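Local coordinates for protein carbonic anhydrase (Porphyridium purpureum, PDB 1DDZ) that probably catalyses the reversible hydration of carbon dioxide to hydrogencarbonate as a zinc-dependent beta-class carbonic anhydrase, at residues Ser37-Arg47 / Gln464-Lys474; Val381-Ala391 / Leu430-Gln441. All coordinates share one frame; numbering follows the deposited sequence.

Contact 1 (Ser37-Arg47 / Gln464-Lys474); sequences SNIFANNEAWR and QGVVYGVGDGK
S37 sets its CB beside the side-chain amide group of Q464, while its OG, at the N-cap position, takes the N-H of I39 in an almost straight bond and closes the start of helix 38-53. A small hydroxyl residue suits this place, where a polar atom must turn back on the helix. I39 sends CD1 to within 3.9 Å of Q464 CG, and F40 brings ring atom CE2 to 3.5 Å from V466 CG2, both packing on the strand. N43 reaches across with CG anti to its backbone N (chi1 166°), which carries ND2 to G473 O at 2.9 Å, in the amide plane; ND2 also serves I338 O, and OD1 takes the N-H of L475, an amide being able to give and accept at once. E44 OE2 forms a salt bridge with R47 NH1 and lies near K474 NZ, beyond salt-bridge range. W46 brings CZ3 edge-on to G473 O, 3.5 Å away. G473 has positive phi, and a CB on it would press against this indole. R47 gives NE to D472 O at 2.7 Å, in the guanidinium plane; K474 NZ stands over one face, 3.6 Å from NH1. A leucine in place of this arginine would probably leave D472 O without the NE donor and E44 without its salt-bridge mate. D472 OD2 accepts from K474 N, an Asx turn in the connection between antiparallel strands 462-468 and 476-481. Helix 38-53 thus lies on the sheet of the second carbonic anhydrase domain, reminiscent of the N-terminal helices that embrace the partner subunit in beta-class dimers.

Contact 2 (Val381-Ala391 / Leu430-Gln441); sequences VCGHYACGGCA and LNRLIEINVLEQ. With ZN (zinc ion), chain D.
Y385 and E435 make the polar link between the strand's end and helix 430-441: Y385 OH donates to E435 OE2 at 2.9 Å, reaching the oxygen on its anti side, with ring and carboxylate planes 65° apart. OE2 also receives the N-H of G30, and OE1 is held by R432 NH1 in a salt bridge, so the carboxylate is gripped at both oxygens and its rotation is probably fixed. A tyrosine suits the place because its ring can lie across the N431 side chain, CD2 meeting CG at 3.5 Å, while its hydroxyl goes on to the glutamate.

The apolar packing centres on I434. Its CG1 is anti to the carbonyl carbon (chi1 -74°), and the straight chain beyond drives CD1 into the turn 384-387, 3.3 Å from H384 O and 3.7 Å from C387 CB. C390 CB touches both I434 CG1 and L430 CD2, a small residue where a helix start meets two branched ones. Farther along, V438 CG2 lies 3.6 Å from G383 N; a CB on G383 would clash with that methyl, so glycine lets the helix sit close. V381 CG1 rests on Q441 CB, while the amide oxygen of Q441 turns off to C356 N.

Metal bonds tie down both ends of the turn. H384 NE2 and C387 SG bind the zinc ion at 2.0 and 2.3 Å, and C328 and D330 complete the site; C387 SG also takes a weak capping bond from C390 N. Helix 426-447 runs antiparallel to strand 378-384 and lies in the connection to parallel strand 462-468, a beta-alpha-beta crossover whose first strand leads into the Cys-Asp-His-Cys zinc site of the beta-class carbonic anhydrase fold.

How the contacts relate
Strands 462-468 and 378-384 are parallel neighbours in one sheet, and they join contact 1 to contact 2, whose centres lie 15 Å apart. Probable backbone hydrogen bonds run from V381 N to Q464 O (2.9 Å) and from Y385 N to Y468 O (2.7 Å), while V467 CG1 packs 3.2 Å from Y385 OH. Helices 38-53 and 426-447 lie on opposite faces of this sheet: V466 and C382, which touch each other, face the first and turn from the second. Contact 2 holds two zinc ligands itself; contact 1 is more remote, the V466 side chain being about 12 Å from the metal. Along the chain, contact 2 is nested within the loop that contact 1 closes.

Contact 1 (Ser37-Arg47 / Gln464-Lys474)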
loop_
_atom_site.group_PDB
_atom_site.type_symbol
_atom_site.label_atom_id
_atom_site.label_comp_id
_atom_site.label_asym_id
_atom_site.label_seq_id
_atom_site.Cartn_x
_atom_site.Cartn_y
_atom_site.Cartn_z
ATOM N N SER A 37 -12.677 26.375 -17.943
ATOM C CA SER A 37 -11.267 26.241 -18.263
ATOM C C SER A 37 -10.952 26.154 -19.757
ATOM O O SER A 37 -11.786 25.763 -20.586
ATOM C CB SER A 37 -10.676 25.029 -17.523
ATOM O OG SER A 37 -9.313 24.790 -17.871
ATOM N N ASN A 38 -9.722 26.520 -20.097
ATOM C CA ASN A 38 -9.284 26.467 -21.472
ATOM C C ASN A 38 -9.102 25.012 -21.906
ATOM O O ASN A 38 -9.063 24.735 -23.099
ATOM C CB ASN A 38 -8.036 27.347 -21.712
ATOM C CG ASN A 38 -6.719 26.629 -21.445
ATOM O OD1 ASN A 38 -5.798 26.694 -22.268
ATOM N ND2 ASN A 38 -6.596 25.998 -20.280
ATOM N N ILE A 39 -9.101 24.073 -20.955
ATOM C CA ILE A 39 -8.969 22.669 -21.328
ATOM C C ILE A 39 -10.183 22.202 -22.122
ATOM O O ILE A 39 -10.069 21.358 -22.993
ATOM C CB ILE A 39 -8.724 21.697 -20.126
ATOM C CG1 ILE A 39 -9.859 21.738 -19.105
ATOM C CG2 ILE A 39 -7.367 21.958 -19.510
ATOM C CD1 ILE A 39 -9.839 20.550 -18.189
ATOM N N PHE A 40 -11.346 22.771 -21.831
ATOM C CA PHE A 40 -12.555 22.402 -22.549
ATOM C C PHE A 40 -12.467 22.992 -23.960
ATOM O O PHE A 40 -12.756 22.332 -24.950
ATOM C CB PHE A 40 -13.770 22.909 -21.786
ATOM C CG PHE A 40 -13.939 22.260 -20.452
ATOM C CD1 PHE A 40 -13.691 22.973 -19.283
ATOM C CD2 PHE A 40 -14.326 20.927 -20.363
ATOM C CE1 PHE A 40 -13.828 22.371 -18.042
ATOM C CE2 PHE A 40 -14.470 20.313 -19.124
ATOM C CZ PHE A 40 -14.218 21.038 -17.958
ATOM N N ALA A 41 -11.958 24.209 -24.052
ATOM C CA ALA A 41 -11.778 24.851 -25.343
ATOM C C ALA A 41 -10.764 24.063 -26.188
ATOM O O ALA A 41 -10.930 23.887 -27.400
ATOM C CB ALA A 41 -11.287 26.277 -25.140
ATOM N N ASN A 42 -9.705 23.596 -25.537
ATOM C CA ASN A 42 -8.659 22.842 -26.213
ATOM C C ASN A 42 -9.177 21.482 -26.615
ATOM O O ASN A 42 -8.904 21.011 -27.707
ATOM C CB ASN A 42 -7.422 22.737 -25.326
ATOM C CG ASN A 42 -6.592 23.998 -25.366
ATOM O OD1 ASN A 42 -6.510 24.648 -26.409
ATOM N ND2 ASN A 42 -5.989 24.365 -24.247
ATOM N N ASN A 43 -9.940 20.857 -25.735
ATOM C CA ASN A 43 -10.533 19.573 -26.046
ATOM C C ASN A 43 -11.453 19.704 -27.261
ATOM O O ASN A 43 -11.504 18.811 -28.109
ATOM C CB ASN A 43 -11.371 19.084 -24.881
ATOM C CG ASN A 43 -12.262 17.934 -25.266
ATOM O OD1 ASN A 43 -13.481 18.038 -25.230
ATOM N ND2 ASN A 43 -11.660 16.827 -25.644
ATOM N N GLU A 44 -12.183 20.813 -27.330
ATOM C CA GLU A 44 -13.097 21.049 -28.427
ATOM C C GLU A 44 -12.330 21.241 -29.730
ATOM O O GLU A 44 -12.650 20.619 -30.749
ATOM C CB GLU A 44 -13.975 22.255 -28.120
ATOM C CG GLU A 44 -15.069 22.517 -29.152
ATOM C CD GLU A 44 -16.047 21.360 -29.325
ATOM O OE1 GLU A 44 -16.882 21.439 -30.248
ATOM O OE2 GLU A 44 -15.997 20.376 -28.556
ATOM N N ALA A 45 -11.313 22.097 -29.706
ATOM C CA ALA A 45 -10.481 22.325 -30.887
ATOM C C ALA A 45 -9.988 20.971 -31.438
ATOM O O ALA A 45 -10.032 20.716 -32.641
ATOM C CB ALA A 45 -9.299 23.201 -30.525
ATOM N N TRP A 46 -9.569 20.097 -30.532
ATOM C CA TRP A 46 -9.082 18.771 -30.883
ATOM C C TRP A 46 -10.169 17.952 -31.571
ATOM O O TRP A 46 -9.929 17.377 -32.634
ATOM C CB TRP A 46 -8.590 18.049 -29.627
ATOM C CG TRP A 46 -8.353 16.590 -29.823
ATOM C CD1 TRP A 46 -7.350 16.019 -30.535
ATOM C CD2 TRP A 46 -9.130 15.511 -29.281
ATOM N NE1 TRP A 46 -7.445 14.648 -30.472
ATOM C CE2 TRP A 46 -8.530 14.308 -29.705
ATOM C CE3 TRP A 46 -10.279 15.441 -28.475
ATOM C CZ2 TRP A 46 -9.030 13.051 -29.351
ATOM C CZ3 TRP A 46 -10.775 14.194 -28.128
ATOM C CH2 TRP A 46 -10.154 13.019 -28.564
ATOM N N ARG A 47 -11.355 17.886 -30.961
ATOM C CA ARG A 47 -12.476 17.136 -31.530
ATOM C C ARG A 47 -12.768 17.620 -32.938
ATOM O O ARG A 47 -12.973 16.816 -33.845
ATOM C CB ARG A 47 -13.742 17.321 -30.701
ATOM C CG ARG A 47 -13.639 16.894 -29.270
ATOM C CD ARG A 47 -14.930 17.206 -28.563
ATOM N NE ARG A 47 -16.014 16.415 -29.130
ATOM C CZ ARG A 47 -17.019 16.893 -29.859
ATOM N NH1 ARG A 47 -17.105 18.189 -30.126
ATOM N NH2 ARG A 47 -17.934 16.060 -30.335
ATOM N N GLN A 464 -9.485 20.140 -10.968
ATOM C CA GLN A 464 -10.582 20.018 -11.926
ATOM C C GLN A 464 -11.102 18.580 -12.060
ATOM O O GLN A 464 -10.331 17.610 -12.037
ATOM C CB GLN A 464 -10.092 20.547 -13.284
ATOM C CG GLN A 464 -10.981 20.279 -14.479
ATOM C CD GLN A 464 -12.182 21.214 -14.568
ATOM O OE1 GLN A 464 -13.330 20.800 -14.368
ATOM N NE2 GLN A 464 -11.925 22.458 -14.895
ATOM N N GLY A 465 -12.419 18.452 -12.155
ATOM C CA GLY A 465 -13.076 17.161 -12.311
ATOM C C GLY A 465 -13.622 17.159 -13.733
ATOM O O GLY A 465 -14.204 18.161 -14.183
ATOM N N VAL A 466 -13.507 16.033 -14.423
ATOM C CA VAL A 466 -13.895 15.972 -15.829
ATOM C C VAL A 466 -14.367 14.550 -16.169
ATOM O O VAL A 466 -14.044 13.612 -15.445
ATOM C CB VAL A 466 -12.620 16.424 -16.667
ATOM C CG1 VAL A 466 -11.987 15.290 -17.428
ATOM C CG2 VAL A 466 -12.904 17.628 -17.527
ATOM N N VAL A 467 -15.230 14.399 -17.176
ATOM C CA VAL A 467 -15.708 13.068 -17.598
ATOM C C VAL A 467 -16.031 13.144 -19.086
ATOM O O VAL A 467 -16.264 14.224 -19.605
ATOM C CB VAL A 467 -16.984 12.609 -16.834
ATOM C CG1 VAL A 467 -18.230 13.360 -17.345
ATOM C CG2 VAL A 467 -17.204 11.108 -17.011
ATOM N N TYR A 468 -15.999 12.026 -19.790
ATOM C CA TYR A 468 -16.316 12.066 -21.209
ATOM C C TYR A 468 -16.758 10.709 -21.687
ATOM O O TYR A 468 -16.571 9.705 -20.988
ATOM C CB TYR A 468 -15.114 12.523 -22.032
ATOM C CG TYR A 468 -14.024 11.489 -22.154
ATOM C CD1 TYR A 468 -13.947 10.644 -23.263
ATOM C CD2 TYR A 468 -13.061 11.353 -21.166
ATOM C CE1 TYR A 468 -12.929 9.687 -23.383
ATOM C CE2 TYR A 468 -12.044 10.403 -21.276
ATOM C CZ TYR A 468 -11.985 9.579 -22.383
ATOM O OH TYR A 468 -10.959 8.675 -22.489
ATOM N N GLY A 469 -17.393 10.698 -22.853
ATOM C CA GLY A 469 -17.838 9.464 -23.480
ATOM C C GLY A 469 -16.966 9.350 -24.710
ATOM O O GLY A 469 -16.776 10.339 -25.419
ATOM N N VAL A 470 -16.399 8.171 -24.958
ATOM C CA VAL A 470 -15.500 7.952 -26.094
ATOM C C VAL A 470 -16.210 8.154 -27.446
ATOM O O VAL A 470 -15.593 8.472 -28.448
ATOM C CB VAL A 470 -14.822 6.552 -25.970
ATOM C CG1 VAL A 470 -15.839 5.442 -26.177
ATOM C CG2 VAL A 470 -13.631 6.436 -26.882
ATOM N N GLY A 471 -17.533 8.061 -27.427
ATOM C CA GLY A 471 -18.329 8.248 -28.624
ATOM C C GLY A 471 -18.236 9.647 -29.190
ATOM O O GLY A 471 -18.530 9.843 -30.370
ATOM N N ASP A 472 -17.881 10.622 -28.349
ATOM C CA ASP A 472 -17.721 12.013 -28.797
ATOM C C ASP A 472 -16.446 12.699 -28.313
ATOM O O ASP A 472 -16.143 13.781 -28.762
ATOM C CB ASP A 472 -18.937 12.885 -28.445
ATOM C CG ASP A 472 -19.215 12.959 -26.931
ATOM O OD1 ASP A 472 -20.378 13.220 -26.561
ATOM O OD2 ASP A 472 -18.298 12.753 -26.105
ATOM N N GLY A 473 -15.738 12.102 -27.361
ATOM C CA GLY A 473 -14.504 12.691 -26.865
ATOM C C GLY A 473 -14.631 14.089 -26.297
ATOM O O GLY A 473 -13.658 14.820 -26.201
ATOM N N LYS A 474 -15.828 14.457 -25.894
ATOM C CA LYS A 474 -16.075 15.781 -25.355
ATOM C C LYS A 474 -15.954 15.722 -23.838
ATOM O O LYS A 474 -16.595 14.905 -23.196
ATOM C CB LYS A 474 -17.488 16.251 -25.750
ATOM C CG LYS A 474 -17.822 17.660 -25.303
ATOM C CD LYS A 474 -19.328 17.869 -25.206
ATOM C CE LYS A 474 -20.015 17.723 -26.553
ATOM N NZ LYS A 474 -19.572 18.780 -27.506
#

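Contact 2 (Val381-Ala391 / Leu430-Gln441)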
loop_
_atom_site.group_PDB
_atom_site.type_symbol
_atom_site.label_atom_id
_atom_site.label_comp_id
_atom_site.label_asym_id
_atom_site.label_seq_id
_atom_site.Cartn_x
_atom_site.Cartn_y
_atom_site.Cartn_z
ATOM N N VAL A 381 -8.837 15.144 -12.477
ATOM C CA VAL A 381 -9.268 13.759 -12.236
ATOM C C VAL A 381 -10.250 13.482 -13.382
ATOM O O VAL A 381 -11.278 14.164 -13.515
ATOM C CB VAL A 381 -9.992 13.535 -10.859
ATOM C CG1 VAL A 381 -10.510 12.105 -10.765
ATOM C CG2 VAL A 381 -9.043 13.802 -9.690
ATOM N N CYS A 382 -9.908 12.514 -14.231
ATOM C CA CYS A 382 -10.740 12.190 -15.372
ATOM C C CYS A 382 -11.335 10.800 -15.345
ATOM O O CYS A 382 -10.620 9.806 -15.202
ATOM C CB CYS A 382 -9.950 12.360 -16.658
ATOM S SG CYS A 382 -10.926 12.095 -18.175
ATOM N N GLY A 383 -12.663 10.753 -15.380
ATOM C CA GLY A 383 -13.367 9.483 -15.430
ATOM C C GLY A 383 -13.887 9.350 -16.860
ATOM O O GLY A 383 -13.717 10.270 -17.653
ATOM N N HIS A 384 -14.523 8.242 -17.211
ATOM C CA HIS A 384 -15.040 8.076 -18.575
ATOM C C HIS A 384 -16.312 7.237 -18.554
ATOM O O HIS A 384 -16.426 6.295 -17.760
ATOM C CB HIS A 384 -13.967 7.487 -19.549
ATOM C CG HIS A 384 -13.450 6.129 -19.164
ATOM N ND1 HIS A 384 -13.662 5.014 -19.936
ATOM C CD2 HIS A 384 -12.778 5.702 -18.065
ATOM C CE1 HIS A 384 -13.156 3.955 -19.330
ATOM N NE2 HIS A 384 -12.614 4.339 -18.186
ATOM N N TYR A 385 -17.273 7.581 -19.415
ATOM C CA TYR A 385 -18.547 6.856 -19.455
ATOM C C TYR A 385 -18.351 5.408 -19.812
ATOM O O TYR A 385 -17.411 5.061 -20.503
ATOM C CB TYR A 385 -19.522 7.524 -20.405
ATOM C CG TYR A 385 -19.985 8.847 -19.872
ATOM C CD1 TYR A 385 -19.911 9.996 -20.645
ATOM C CD2 TYR A 385 -20.464 8.957 -18.565
ATOM C CE1 TYR A 385 -20.303 11.226 -20.139
ATOM C CE2 TYR A 385 -20.856 10.182 -18.049
ATOM C CZ TYR A 385 -20.769 11.311 -18.840
ATOM O OH TYR A 385 -21.133 12.536 -18.334
ATOM N N ALA A 386 -19.175 4.557 -19.230
ATOM C CA ALA A 386 -19.088 3.118 -19.456
ATOM C C ALA A 386 -17.808 2.451 -18.913
ATOM O O ALA A 386 -17.511 1.314 -19.259
ATOM C CB ALA A 386 -19.291 2.784 -20.946
ATOM N N CYS A 387 -17.092 3.143 -18.022
ATOM C CA CYS A 387 -15.879 2.607 -17.390
ATOM C C CYS A 387 -16.037 1.152 -16.886
ATOM O O CYS A 387 -16.829 0.880 -15.976
ATOM C CB CYS A 387 -15.462 3.516 -16.216
ATOM S SG CYS A 387 -13.953 2.981 -15.337
ATOM N N GLY A 388 -15.221 0.247 -17.424
ATOM C CA GLY A 388 -15.260 -1.158 -17.036
ATOM C C GLY A 388 -14.894 -1.412 -15.594
ATOM O O GLY A 388 -15.396 -2.349 -14.970
ATOM N N GLY A 389 -14.030 -0.569 -15.041
ATOM C CA GLY A 389 -13.661 -0.734 -13.641
ATOM C C GLY A 389 -14.849 -0.443 -12.730
ATOM O O GLY A 389 -15.106 -1.152 -11.752
ATOM N N CYS A 390 -15.575 0.621 -13.058
ATOM C CA CYS A 390 -16.762 1.012 -12.296
ATOM C C CYS A 390 -17.871 0.001 -12.485
ATOM O O CYS A 390 -18.563 -0.321 -11.537
ATOM C CB CYS A 390 -17.244 2.398 -12.695
ATOM S SG CYS A 390 -16.127 3.691 -12.121
ATOM N N ALA A 391 -18.018 -0.516 -13.703
ATOM C CA ALA A 391 -19.027 -1.539 -13.983
ATOM C C ALA A 391 -18.666 -2.772 -13.187
ATOM O O ALA A 391 -19.527 -3.405 -12.584
ATOM C CB ALA A 391 -19.032 -1.878 -15.449
ATOM N N LEU A 430 -25.002 3.679 -14.266
ATOM C CA LEU A 430 -23.568 3.450 -14.188
ATOM C C LEU A 430 -22.858 4.772 -14.466
ATOM O O LEU A 430 -21.909 5.156 -13.792
ATOM C CB LEU A 430 -23.110 2.481 -15.271
ATOM C CG LEU A 430 -21.818 1.637 -15.137
ATOM C CD1 LEU A 430 -21.208 1.399 -16.503
ATOM C CD2 LEU A 430 -20.780 2.249 -14.208
ATOM N N ASN A 431 -23.291 5.438 -15.525
ATOM C CA ASN A 431 -22.714 6.705 -15.910
ATOM C C ASN A 431 -22.838 7.775 -14.854
ATOM O O ASN A 431 -22.011 8.676 -14.809
ATOM C CB ASN A 431 -23.327 7.188 -17.204
ATOM C CG ASN A 431 -22.815 6.422 -18.388
ATOM O OD1 ASN A 431 -23.164 6.722 -19.503
ATOM N ND2 ASN A 431 -21.952 5.448 -18.155
ATOM N N ARG A 432 -23.870 7.709 -14.016
ATOM C CA ARG A 432 -24.032 8.703 -12.953
ATOM C C ARG A 432 -23.043 8.381 -11.841
ATOM O O ARG A 432 -22.406 9.282 -11.281
ATOM C CB ARG A 432 -25.460 8.714 -12.393
ATOM C CG ARG A 432 -25.679 9.753 -11.285
ATOM C CD ARG A 432 -25.414 11.169 -11.789
ATOM N NE ARG A 432 -26.641 11.961 -11.794
ATOM C CZ ARG A 432 -26.829 13.081 -12.483
ATOM N NH1 ARG A 432 -25.880 13.569 -13.264
ATOM N NH2 ARG A 432 -27.950 13.758 -12.316
ATOM N N LEU A 433 -22.931 7.097 -11.524
ATOM C CA LEU A 433 -22.003 6.623 -10.491
ATOM C C LEU A 433 -20.581 7.050 -10.868
ATOM O O LEU A 433 -19.790 7.453 -10.022
ATOM C CB LEU A 433 -22.049 5.098 -10.412
ATOM C CG LEU A 433 -21.754 4.314 -9.122
ATOM C CD1 LEU A 433 -21.007 3.072 -9.514
ATOM C CD2 LEU A 433 -20.981 5.107 -8.098
ATOM N N ILE A 434 -20.276 6.942 -12.151
ATOM C CA ILE A 434 -18.976 7.303 -12.705
ATOM C C ILE A 434 -18.718 8.792 -12.480
ATOM O O ILE A 434 -17.608 9.204 -12.170
ATOM C CB ILE A 434 -18.945 6.937 -14.234
ATOM C CG1 ILE A 434 -18.837 5.427 -14.403
ATOM C CG2 ILE A 434 -17.842 7.652 -14.977
ATOM C CD1 ILE A 434 -18.769 5.031 -15.840
ATOM N N GLU A 435 -19.767 9.600 -12.606
ATOM C CA GLU A 435 -19.660 11.043 -12.427
ATOM C C GLU A 435 -19.414 11.405 -10.970
ATOM O O GLU A 435 -18.590 12.272 -10.653
ATOM C CB GLU A 435 -20.947 11.726 -12.903
ATOM C CG GLU A 435 -21.164 11.674 -14.394
ATOM C CD GLU A 435 -22.572 12.114 -14.814
ATOM O OE1 GLU A 435 -23.508 11.936 -14.026
ATOM O OE2 GLU A 435 -22.729 12.649 -15.930
ATOM N N ILE A 436 -20.203 10.807 -10.098
ATOM C CA ILE A 436 -20.087 11.046 -8.672
ATOM C C ILE A 436 -18.735 10.504 -8.158
ATOM O O ILE A 436 -18.140 11.071 -7.227
ATOM C CB ILE A 436 -21.265 10.408 -7.949
ATOM C CG1 ILE A 436 -22.563 11.080 -8.419
ATOM C CG2 ILE A 436 -21.105 10.526 -6.453
ATOM C CD1 ILE A 436 -23.832 10.407 -7.841
ATOM N N ASN A 437 -18.235 9.438 -8.786
ATOM C CA ASN A 437 -16.936 8.879 -8.406
ATOM C C ASN A 437 -15.839 9.916 -8.671
ATOM O O ASN A 437 -15.006 10.170 -7.812
ATOM C CB ASN A 437 -16.657 7.578 -9.148
ATOM C CG ASN A 437 -15.304 6.978 -8.791
ATOM O OD1 ASN A 437 -14.436 6.873 -9.642
ATOM N ND2 ASN A 437 -15.124 6.600 -7.534
ATOM N N VAL A 438 -15.909 10.589 -9.814
ATOM C CA VAL A 438 -14.947 11.649 -10.169
ATOM C C VAL A 438 -15.015 12.783 -9.134
ATOM O O VAL A 438 -13.984 13.296 -8.685
ATOM C CB VAL A 438 -15.255 12.247 -11.590
ATOM C CG1 VAL A 438 -14.419 13.468 -11.863
ATOM C CG2 VAL A 438 -14.989 11.231 -12.655
ATOM N N LEU A 439 -16.237 13.176 -8.766
ATOM C CA LEU A 439 -16.476 14.247 -7.790
ATOM C C LEU A 439 -15.875 13.859 -6.418
ATOM O O LEU A 439 -15.149 14.623 -5.784
ATOM C CB LEU A 439 -17.990 14.466 -7.693
ATOM C CG LEU A 439 -18.578 15.777 -7.188
ATOM C CD1 LEU A 439 -18.699 15.751 -5.704
ATOM C CD2 LEU A 439 -17.746 16.936 -7.662
ATOM N N GLU A 440 -16.147 12.634 -6.008
ATOM C CA GLU A 440 -15.658 12.102 -4.758
ATOM C C GLU A 440 -14.119 12.049 -4.801
ATOM O O GLU A 440 -13.454 12.440 -3.847
ATOM C CB GLU A 440 -16.253 10.712 -4.566
ATOM C CG GLU A 440 -16.574 10.314 -3.132
ATOM C CD GLU A 440 -17.736 11.107 -2.528
ATOM O OE1 GLU A 440 -17.488 12.169 -1.930
ATOM O OE2 GLU A 440 -18.897 10.649 -2.612
ATOM N N GLN A 441 -13.544 11.649 -5.941
ATOM C CA GLN A 441 -12.078 11.565 -6.064
ATOM C C GLN A 441 -11.436 12.948 -6.047
ATOM O O GLN A 441 -10.365 13.119 -5.484
ATOM C CB GLN A 441 -11.654 10.752 -7.289
ATOM C CG GLN A 441 -12.236 9.340 -7.310
ATOM C CD GLN A 441 -12.165 8.645 -5.967
ATOM O OE1 GLN A 441 -11.104 8.553 -5.370
ATOM N NE2 GLN A 441 -13.295 8.149 -5.489
HETATM ZN ZN ZN D . -12.263 2.850 -16.877
#